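Local coordinates for protein endoglucanase (Uncultured bacterium, PDB 3X17) that hydrolyses internal beta-1,4-glucosidic bonds of cellulose as a family 9 endoglucanase carrying an Ig-like domain ahead of its catalytic barrel, at residues 23-26 with 30-33; 513-516 with 521-524. All coordinates share one frame; numbering follows the deposited sequence.

Contact 1: residues 23-26 with 30-33; sequences VGYH and PKQA
Tyr25 and Lys31 meet through a CH-pi contact: CB of Lys31 sits over one face of the tyrosine ring, 4.1 Å from the ring centroid and 27° off its normal. The same ring also makes edge-to-face contacts with Phe88 and Phe110. The lysine then slants across the root of the tyrosine side chain, with Lys31 CG 3.9 Å from Tyr25 CB. The chain runs extended as far as CE, which comes to 3.4 Å from His26 O; a bend at the last torsion (chi4 53°) then turns NZ aside, where it is hydrogen-bonded to the carbonyls of Pro27, Thr29 and Thr89. In the Ig-like domain, strands 24-25 and 32-37 belong to one mixed sheet but are not neighbours in it; 24-25 ends the order on one side and pairs with 110-112, so side chains rather than backbone ladders join the two segments. Among polar contacts, Tyr25 OH donates a weak hydrogen bond to Gln32 O at 2.6 Å and is also hydrogen-bonded to Asn21 N. A phenylalanine in place of Tyr25 would probably keep the lysine-ring packing but leave Gln32 O and Asn21 N without this shared hydroxyl. Gln32 NE2 reaches Asp467 at helix 456-469.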
# COMPACT_ATOMS: atom_id res chain seq x y z
N VAL A 23 10.64 3.22 14.25
CA VAL A 23 9.59 3.81 15.05
C VAL A 23 9.56 3.04 16.37
O VAL A 23 9.64 3.63 17.45
CB VAL A 23 8.20 3.71 14.36
CG1 VAL A 23 7.12 4.30 15.28
CG2 VAL A 23 8.22 4.48 13.06
N GLY A 24 9.47 1.72 16.28
CA GLY A 24 9.63 0.86 17.46
C GLY A 24 8.72 -0.36 17.45
O GLY A 24 8.53 -1.00 16.41
N TYR A 25 8.21 -0.72 18.63
CA TYR A 25 7.56 -2.02 18.82
C TYR A 25 6.42 -1.89 19.81
O TYR A 25 6.54 -1.15 20.79
CB TYR A 25 8.57 -3.06 19.34
CG TYR A 25 9.80 -3.22 18.46
CD1 TYR A 25 10.90 -2.38 18.62
CD2 TYR A 25 9.89 -4.23 17.51
CE1 TYR A 25 12.02 -2.49 17.82
CE2 TYR A 25 11.03 -4.38 16.71
CZ TYR A 25 12.10 -3.51 16.89
OH TYR A 25 13.23 -3.60 16.10
N HIS A 26 5.32 -2.58 19.54
CA HIS A 26 4.24 -2.69 20.52
C HIS A 26 4.67 -3.65 21.64
O HIS A 26 5.40 -4.61 21.39
CB HIS A 26 2.97 -3.20 19.85
CG HIS A 26 1.79 -3.28 20.77
ND1 HIS A 26 0.87 -2.26 20.90
CD2 HIS A 26 1.41 -4.24 21.65
CE1 HIS A 26 -0.05 -2.60 21.79
NE2 HIS A 26 0.25 -3.80 22.25
N PRO A 30 6.59 -9.75 19.13
CA PRO A 30 8.01 -10.07 18.94
C PRO A 30 8.81 -8.85 18.55
O PRO A 30 8.27 -7.92 17.96
CB PRO A 30 8.00 -11.11 17.81
CG PRO A 30 6.55 -11.58 17.72
CD PRO A 30 5.71 -10.43 18.17
N LYS A 31 10.07 -8.79 18.95
CA LYS A 31 10.87 -7.57 18.77
C LYS A 31 12.27 -7.92 18.27
O LYS A 31 13.10 -8.41 19.05
CB LYS A 31 10.93 -6.74 20.06
CG LYS A 31 9.58 -6.53 20.77
CD LYS A 31 9.76 -5.71 22.06
CE LYS A 31 8.41 -5.48 22.80
NZ LYS A 31 7.63 -6.74 23.08
N GLN A 32 12.49 -7.80 16.97
CA GLN A 32 13.76 -8.23 16.36
C GLN A 32 14.80 -7.11 16.34
O GLN A 32 14.45 -5.93 16.24
CB GLN A 32 13.53 -8.76 14.95
CG GLN A 32 12.88 -7.74 13.98
CD GLN A 32 12.66 -8.33 12.59
OE1 GLN A 32 13.56 -8.98 12.04
NE2 GLN A 32 11.48 -8.08 12.00
N ALA A 33 16.08 -7.47 16.45
CA ALA A 33 17.16 -6.60 16.02
C ALA A 33 18.17 -7.42 15.23
O ALA A 33 18.35 -8.62 15.48
CB ALA A 33 17.85 -5.93 17.24

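Contact 2: residues 513-516 with 521-524; sequences DHPQ and RPHM
With CG opposite its own carbonyl carbon (chi1 -82°), Asp513 carries its carboxylate to the backbone of His523, and OD1 of Asp513 lies 3.2 Å from His523 CA. The same carboxylate oxygen is hydrogen-bonded to Gly525 N, and OD2 is hydrogen-bonded to Phe431 N, so the buried acid ties this turn to two other backbone positions of the catalytic domain.

The backbone supplies the hydrogen bond between the segments. His523 N donates to Asp513 O over 3.0 Å, fairly straight at 157°, with the donor tilted modestly from the carbonyl plane. Pro522 CA adds a CH...O contact to that oxygen at 3.3 Å, placing two neighbouring residues of one segment around a single acceptor. These interactions pinch together the two arms of a surface loop between helices 494-499 and 543-558, within the family 9 region; neither arm forms regular helix or strand.

Farther along the loop, two proline rings supply the apolar part of the contact. Pro515 CD approaches Pro522 CB at 3.8 Å, and its CG lies 3.7 Å from Pro522 N, so the Pro515 ring touches both backbone and side chain of its partner. The His523 ring has Asp513 O over one face, its CD2 4.1 Å from that oxygen, and within its own segment Pro522 CB lies 3.5 Å above the ring plane, toward the rim. Pro515 also touches Ile520 and Glu537; Glu537 OE1 also accepts a hydrogen bond from Gln516 N.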
# COMPACT_ATOMS: atom_id res chain seq x y z
N ASP A 513 15.30 -4.04 -8.97
CA ASP A 513 16.37 -4.65 -9.75
C ASP A 513 16.47 -4.04 -11.15
O ASP A 513 17.47 -4.25 -11.84
CB ASP A 513 16.15 -6.17 -9.86
CG ASP A 513 16.63 -6.94 -8.62
OD1 ASP A 513 17.75 -6.66 -8.14
OD2 ASP A 513 15.86 -7.80 -8.13
N HIS A 514 15.40 -3.39 -11.61
CA HIS A 514 15.31 -3.00 -13.02
C HIS A 514 15.20 -1.50 -13.17
O HIS A 514 14.11 -0.97 -13.37
CB HIS A 514 14.14 -3.70 -13.72
CG HIS A 514 14.18 -5.20 -13.61
ND1 HIS A 514 13.40 -5.89 -12.71
CD2 HIS A 514 15.02 -6.11 -14.16
CE1 HIS A 514 13.71 -7.18 -12.75
NE2 HIS A 514 14.71 -7.33 -13.60
N PRO A 515 16.34 -0.80 -13.11
CA PRO A 515 16.40 0.66 -13.13
C PRO A 515 15.91 1.32 -14.42
O PRO A 515 16.01 0.73 -15.48
CB PRO A 515 17.90 0.96 -12.97
CG PRO A 515 18.61 -0.30 -13.42
CD PRO A 515 17.67 -1.42 -13.07
N GLN A 516 15.53 2.59 -14.30
CA GLN A 516 15.03 3.40 -15.40
C GLN A 516 15.80 4.70 -15.44
O GLN A 516 15.68 5.47 -16.38
CB GLN A 516 13.56 3.78 -15.17
CG GLN A 516 12.66 2.60 -15.02
CD GLN A 516 11.47 2.64 -15.96
OE1 GLN A 516 10.82 1.63 -16.18
NE2 GLN A 516 11.17 3.83 -16.49
N ARG A 521 22.03 1.25 -10.11
CA ARG A 521 22.30 0.20 -11.08
C ARG A 521 21.50 -1.10 -10.91
O ARG A 521 20.81 -1.28 -9.91
CB ARG A 521 23.80 -0.04 -11.22
CG ARG A 521 24.51 -0.46 -10.00
CD ARG A 521 25.86 -1.00 -10.46
NE ARG A 521 26.71 -1.35 -9.35
CZ ARG A 521 27.54 -2.38 -9.32
NH1 ARG A 521 27.60 -3.21 -10.36
NH2 ARG A 521 28.31 -2.58 -8.26
N PRO A 522 21.51 -1.97 -11.94
CA PRO A 522 20.62 -3.13 -11.99
C PRO A 522 21.06 -4.27 -11.07
O PRO A 522 22.24 -4.38 -10.74
CB PRO A 522 20.71 -3.59 -13.46
CG PRO A 522 22.10 -3.12 -13.91
CD PRO A 522 22.28 -1.79 -13.20
N HIS A 523 20.09 -5.08 -10.65
CA HIS A 523 20.38 -6.35 -9.98
C HIS A 523 21.06 -6.16 -8.62
O HIS A 523 21.84 -7.01 -8.20
CB HIS A 523 21.21 -7.26 -10.90
CG HIS A 523 20.59 -7.46 -12.24
ND1 HIS A 523 21.23 -7.13 -13.42
CD2 HIS A 523 19.32 -7.79 -12.59
CE1 HIS A 523 20.40 -7.31 -14.43
NE2 HIS A 523 19.24 -7.73 -13.96
N MET A 524 20.79 -5.03 -7.96
CA MET A 524 21.24 -4.81 -6.57
C MET A 524 20.23 -5.32 -5.52
O MET A 524 20.47 -5.19 -4.31
CB MET A 524 21.53 -3.32 -6.34
CG MET A 524 22.63 -2.76 -7.24
SD MET A 524 24.20 -3.62 -6.93
CE MET A 524 24.75 -2.79 -5.46

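How the contacts relate
Along the chain, contact 1 closes before contact 2 opens, and their centres lie 30 Å apart, with nearest atoms about 18 Å from each other. Contact 1 belongs to the sheet of the N-terminal Ig-like domain, whereas contact 2 lies in a long loop of the family 9 catalytic domain, an (alpha/alpha)6 barrel, so they share no strand or helix. Contact 1 nevertheless sits beside the catalytic domain, where helices 115-130 and 456-469 meet its side chains, which is consistent with a place at the join between the two domains. Contact 2, by contrast, joins two arms of a surface loop within the catalytic domain. In both, segments a few residues apart fold back onto each other.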